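Local coordinates for protein V-type ATP synthase alpha chain (Thermoplasma volcanium, PDB 4O1S) that contains an intein splicing domain, a mostly beta structure of the HINT superfamily embedded in the A subunit of a V-type ATPase, at residues 9-14 and 160-165; 24-29 and 42-47. All blocks are in the same frame, centred on the assembly; numbering follows the deposited sequence.

Interaction 1 of 2, residues 9-14 and 160-165; sequences ETPVYL and GGEGLL
Two hydrogen bonds tie Pro11 and Tyr13 to the two ends of Gly161, joining an early strand of the intein (HINT) splicing domain to the turn between its last two strands. The backbone bond runs from Gly161 N to Pro11 O, 2.9 Å long, with an N-H...O angle of 150° and the donor in the carbonyl plane. The second uses a side chain: the hydroxyl of Tyr13 gives its proton to the carbonyl, with Tyr13 OH 2.8 Å from Gly161 O and tilted 25° out of the carbonyl plane. Gly161 thus accepts from the side chain of one strand residue and donates to the backbone of another, two places apart. It also opens a type II beta turn from Gly161 to Leu164, with Gly163 in the third position at the positive phi usual there.

The other arm of this turn supplies an apolar contact to Tyr13. Leu164 CD2 lies over the centre of one face of the Tyr13 ring, 3.4 Å from the ring centroid in a CH-pi contact, the two side chains crossing at about a right angle. Tyr13 CG stands anti to its own carbonyl carbon (chi1 -61°), which carries the ring across to the turn and sets its edge beside Gly160 CA and Gly161 O. Pro11 and Thr10 make van der Waals contacts with the Gly161 backbone, Pro11 CD 3.6 Å from Gly161 CA and Thr10 CG2 3.4 Å from Gly161 N. The hydroxyl of Thr10 is engaged with Ser7 O.

Strand 11-13 pairs antiparallel with strand 19-21, Val12 bonding by its backbone to Ile20. Leu164 bonds likewise to Val122, and Gly163 O accepts from Arg87.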
# COMPACT_ATOMS: atom_id res chain seq x y z
N GLU A 9 -8.51 -5.30 -2.21
CA GLU A 9 -9.54 -4.63 -1.42
C GLU A 9 -8.97 -3.39 -0.77
O GLU A 9 -9.68 -2.63 -0.15
CB GLU A 9 -10.07 -5.57 -0.34
CG GLU A 9 -10.75 -6.80 -0.91
CD GLU A 9 -12.07 -6.46 -1.59
OE1 GLU A 9 -12.72 -5.47 -1.15
OE2 GLU A 9 -12.46 -7.18 -2.55
N THR A 10 -7.67 -3.20 -0.93
CA THR A 10 -6.97 -2.13 -0.27
C THR A 10 -7.45 -0.80 -0.83
O THR A 10 -7.40 -0.59 -2.04
CB THR A 10 -5.44 -2.25 -0.50
OG1 THR A 10 -4.99 -3.54 -0.06
CG2 THR A 10 -4.68 -1.14 0.25
N PRO A 11 -7.92 0.09 0.05
CA PRO A 11 -8.22 1.46 -0.36
C PRO A 11 -6.93 2.21 -0.63
O PRO A 11 -5.98 2.09 0.14
CB PRO A 11 -8.89 2.07 0.89
CG PRO A 11 -9.28 0.93 1.72
CD PRO A 11 -8.23 -0.12 1.47
N VAL A 12 -6.92 2.95 -1.72
CA VAL A 12 -5.90 3.97 -1.91
C VAL A 12 -6.60 5.32 -1.88
O VAL A 12 -7.80 5.39 -2.10
CB VAL A 12 -5.17 3.78 -3.20
CG1 VAL A 12 -4.50 2.45 -3.16
CG2 VAL A 12 -6.12 3.80 -4.33
N TYR A 13 -5.85 6.37 -1.56
CA TYR A 13 -6.45 7.69 -1.35
C TYR A 13 -6.03 8.65 -2.45
O TYR A 13 -4.85 9.02 -2.55
CB TYR A 13 -6.12 8.20 0.06
CG TYR A 13 -6.68 7.25 1.10
CD1 TYR A 13 -7.99 7.41 1.58
CD2 TYR A 13 -5.95 6.14 1.53
CE1 TYR A 13 -8.53 6.52 2.49
CE2 TYR A 13 -6.48 5.25 2.45
CZ TYR A 13 -7.78 5.44 2.93
OH TYR A 13 -8.34 4.56 3.83
N LEU A 14 -6.98 9.00 -3.32
CA LEU A 14 -6.68 9.94 -4.41
C LEU A 14 -6.82 11.37 -3.90
O LEU A 14 -7.57 11.65 -2.95
CB LEU A 14 -7.60 9.80 -5.60
CG LEU A 14 -7.91 8.46 -6.26
CD1 LEU A 14 -6.66 7.63 -6.39
CD2 LEU A 14 -8.98 7.76 -5.46
N GLY A 160 -2.39 3.73 2.28
CA GLY A 160 -3.47 2.86 1.88
C GLY A 160 -3.97 2.01 3.02
O GLY A 160 -3.45 2.07 4.14
N GLY A 161 -4.99 1.21 2.75
CA GLY A 161 -5.59 0.41 3.79
C GLY A 161 -6.60 1.19 4.60
O GLY A 161 -6.76 2.40 4.47
N GLU A 162 -7.32 0.46 5.43
CA GLU A 162 -8.22 1.08 6.38
C GLU A 162 -7.42 1.85 7.43
O GLU A 162 -6.74 1.24 8.25
CB GLU A 162 -9.03 -0.02 7.06
CG GLU A 162 -10.16 -0.51 6.21
CD GLU A 162 -11.27 0.51 6.15
OE1 GLU A 162 -11.38 1.32 7.11
OE2 GLU A 162 -12.00 0.51 5.14
N GLY A 163 -7.49 3.18 7.41
CA GLY A 163 -6.89 3.95 8.49
C GLY A 163 -5.56 4.55 8.11
O GLY A 163 -4.73 4.84 8.97
N LEU A 164 -5.35 4.73 6.81
CA LEU A 164 -4.20 5.43 6.28
C LEU A 164 -2.87 4.86 6.79
O LEU A 164 -2.04 5.58 7.35
CB LEU A 164 -4.28 6.92 6.59
CG LEU A 164 -5.60 7.65 6.37
CD1 LEU A 164 -5.42 9.10 6.70
CD2 LEU A 164 -6.09 7.53 4.97
N LEU A 165 -2.68 3.56 6.60
CA LEU A 165 -1.38 2.97 6.90
C LEU A 165 -0.37 3.41 5.84
O LEU A 165 -0.72 3.77 4.69
CB LEU A 165 -1.48 1.46 6.96
CG LEU A 165 -2.42 0.97 8.06
CD1 LEU A 165 -2.87 -0.46 7.79
CD2 LEU A 165 -1.74 1.06 9.43

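Interaction 2 of 2, residues 24-29 and 42-47; sequences DLYSSE and GEEIIH
This is a helix-to-sheet contact in the intein (HINT) fold: the short helix 22-31, in a mostly beta chain, lies over one face of the antiparallel sheet that contains strand 43-58. The local axes of helix 24-29 and strand 43-47 lie 9.7 Å apart at closest, a gap filled by side chains, and cross at 68°. Most of that filling falls to Tyr26. Its CG is anti to the backbone N (chi1 -171°), which extends the ring from the helix toward the strand.

From the strand, Glu44 and Ile46, two residues apart and hence on the same face, meet this ring in different ways. Ile46 CD1 sits over the middle of one ring face, 3.5 Å from the centroid, a CH-pi contact. Its end also reaches back to the helix backbone, CD1 being 3.4 Å from Tyr26 O, and touches Glu29 CB at 4.2 Å. Ile46 CG2 faces Glu29 O.

Around the ring lie further parts of the sheet: Leu70 and Lys72 of strand 61-75, and Tyr147 in an edge-to-face stack. Val37 of the adjacent strand 36-40 touches both Glu44 and Ile46.

Glu44 works at the ring edge. Its carboxylate is nearly coplanar with the tyrosine ring, the planes 10° apart, and Glu44 OE1 forms a salt bridge with Arg30 NE, which probably stabilises the negative charge of the carboxylate. The hydroxyl donates to this same atom: Tyr26 OH lies 2.6 Å from Glu44 OE1 and meets its anti lone pair.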
# COMPACT_ATOMS: atom_id res chain seq x y z
N ASP A 24 -10.35 -2.02 -8.11
CA ASP A 24 -11.30 -1.29 -8.95
C ASP A 24 -10.59 -0.26 -9.82
O ASP A 24 -10.89 -0.11 -11.02
CB ASP A 24 -12.38 -0.62 -8.11
CG ASP A 24 -13.27 -1.62 -7.39
OD1 ASP A 24 -13.35 -2.78 -7.87
OD2 ASP A 24 -13.86 -1.26 -6.35
N LEU A 25 -9.64 0.44 -9.20
CA LEU A 25 -8.81 1.41 -9.88
C LEU A 25 -8.07 0.74 -11.03
O LEU A 25 -8.06 1.23 -12.16
CB LEU A 25 -7.80 1.98 -8.90
CG LEU A 25 -6.68 2.80 -9.53
CD1 LEU A 25 -7.27 3.97 -10.31
CD2 LEU A 25 -5.73 3.30 -8.47
N TYR A 26 -7.44 -0.39 -10.73
CA TYR A 26 -6.73 -1.16 -11.73
C TYR A 26 -7.65 -1.53 -12.90
O TYR A 26 -7.29 -1.37 -14.07
CB TYR A 26 -6.14 -2.45 -11.12
CG TYR A 26 -5.21 -3.16 -12.09
CD1 TYR A 26 -3.84 -2.85 -12.14
CD2 TYR A 26 -5.70 -4.12 -12.98
CE1 TYR A 26 -2.99 -3.49 -13.03
CE2 TYR A 26 -4.86 -4.76 -13.88
CZ TYR A 26 -3.52 -4.43 -13.91
OH TYR A 26 -2.70 -5.05 -14.81
N SER A 27 -8.83 -2.02 -12.56
CA SER A 27 -9.71 -2.58 -13.56
C SER A 27 -10.15 -1.49 -14.53
O SER A 27 -10.24 -1.70 -15.76
CB SER A 27 -10.94 -3.17 -12.88
OG SER A 27 -11.67 -3.93 -13.81
N SER A 28 -10.43 -0.33 -13.95
CA SER A 28 -10.89 0.82 -14.71
C SER A 28 -9.80 1.33 -15.66
O SER A 28 -10.04 1.55 -16.85
CB SER A 28 -11.31 1.92 -13.75
OG SER A 28 -11.76 3.05 -14.48
N GLU A 29 -8.60 1.50 -15.11
CA GLU A 29 -7.47 1.99 -15.88
C GLU A 29 -7.09 1.00 -16.98
O GLU A 29 -6.62 1.38 -18.04
CB GLU A 29 -6.30 2.24 -14.94
CG GLU A 29 -6.54 3.38 -13.97
CD GLU A 29 -6.60 4.71 -14.67
OE1 GLU A 29 -6.10 4.79 -15.81
OE2 GLU A 29 -7.14 5.67 -14.10
N GLY A 42 1.86 -14.32 -15.52
CA GLY A 42 1.06 -13.99 -14.35
C GLY A 42 1.16 -12.57 -13.81
O GLY A 42 0.39 -12.18 -12.94
N GLU A 43 2.10 -11.79 -14.31
CA GLU A 43 2.18 -10.39 -13.95
C GLU A 43 1.64 -9.51 -15.06
O GLU A 43 1.66 -9.87 -16.23
CB GLU A 43 3.60 -9.99 -13.67
CG GLU A 43 4.22 -10.76 -12.56
CD GLU A 43 5.66 -10.38 -12.38
OE1 GLU A 43 6.36 -10.21 -13.40
OE2 GLU A 43 6.10 -10.24 -11.21
N GLU A 44 1.16 -8.33 -14.67
CA GLU A 44 0.63 -7.39 -15.63
C GLU A 44 0.84 -5.95 -15.15
O GLU A 44 0.74 -5.65 -13.94
CB GLU A 44 -0.84 -7.64 -15.87
CG GLU A 44 -1.36 -6.88 -17.06
CD GLU A 44 -2.82 -7.16 -17.33
OE1 GLU A 44 -3.69 -6.61 -16.60
OE2 GLU A 44 -3.10 -7.93 -18.27
N ILE A 45 1.12 -5.07 -16.11
CA ILE A 45 1.36 -3.67 -15.80
C ILE A 45 0.55 -2.72 -16.68
O ILE A 45 0.36 -2.95 -17.90
CB ILE A 45 2.86 -3.35 -15.92
CG1 ILE A 45 3.63 -4.08 -14.83
CG2 ILE A 45 3.11 -1.87 -15.78
CD1 ILE A 45 5.07 -4.36 -15.19
N ILE A 46 0.04 -1.66 -16.07
CA ILE A 46 -0.59 -0.64 -16.85
C ILE A 46 0.24 0.61 -16.73
O ILE A 46 0.59 1.06 -15.63
CB ILE A 46 -2.03 -0.32 -16.41
CG1 ILE A 46 -2.84 -1.60 -16.15
CG2 ILE A 46 -2.72 0.56 -17.46
CD1 ILE A 46 -4.15 -1.28 -15.45
N HIS A 47 0.56 1.17 -17.88
CA HIS A 47 1.23 2.44 -17.90
C HIS A 47 0.18 3.53 -18.17
O HIS A 47 -0.54 3.50 -19.17
CB HIS A 47 2.36 2.41 -18.94
CG HIS A 47 3.19 3.65 -18.97
ND1 HIS A 47 3.34 4.47 -17.88
CD2 HIS A 47 3.89 4.23 -19.98
CE1 HIS A 47 4.11 5.49 -18.20
NE2 HIS A 47 4.46 5.37 -19.47

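Overall arrangement
Interaction 2 is nested inside the loop closed by interaction 1: residues 24-29 and 42-47 both fall between 9-14 and 160-165, and all four segments belong to the intein splicing domain. The centres are about 17 Å apart, but the contacts meet at one point, Val12 CG2 packing 4.2 Å from Leu25 CD2. Interaction 1, the more central of the two, brings an early strand against the turn that precedes the last strand, so residues near the two ends of the chain meet near its centre. Interaction 2, its centre about 15 Å from that of the chain, fastens helix 22-31 to the sheet of strand 43-58. Strand 19-21, paired with 11-13, leads directly into that helix and links the two regions.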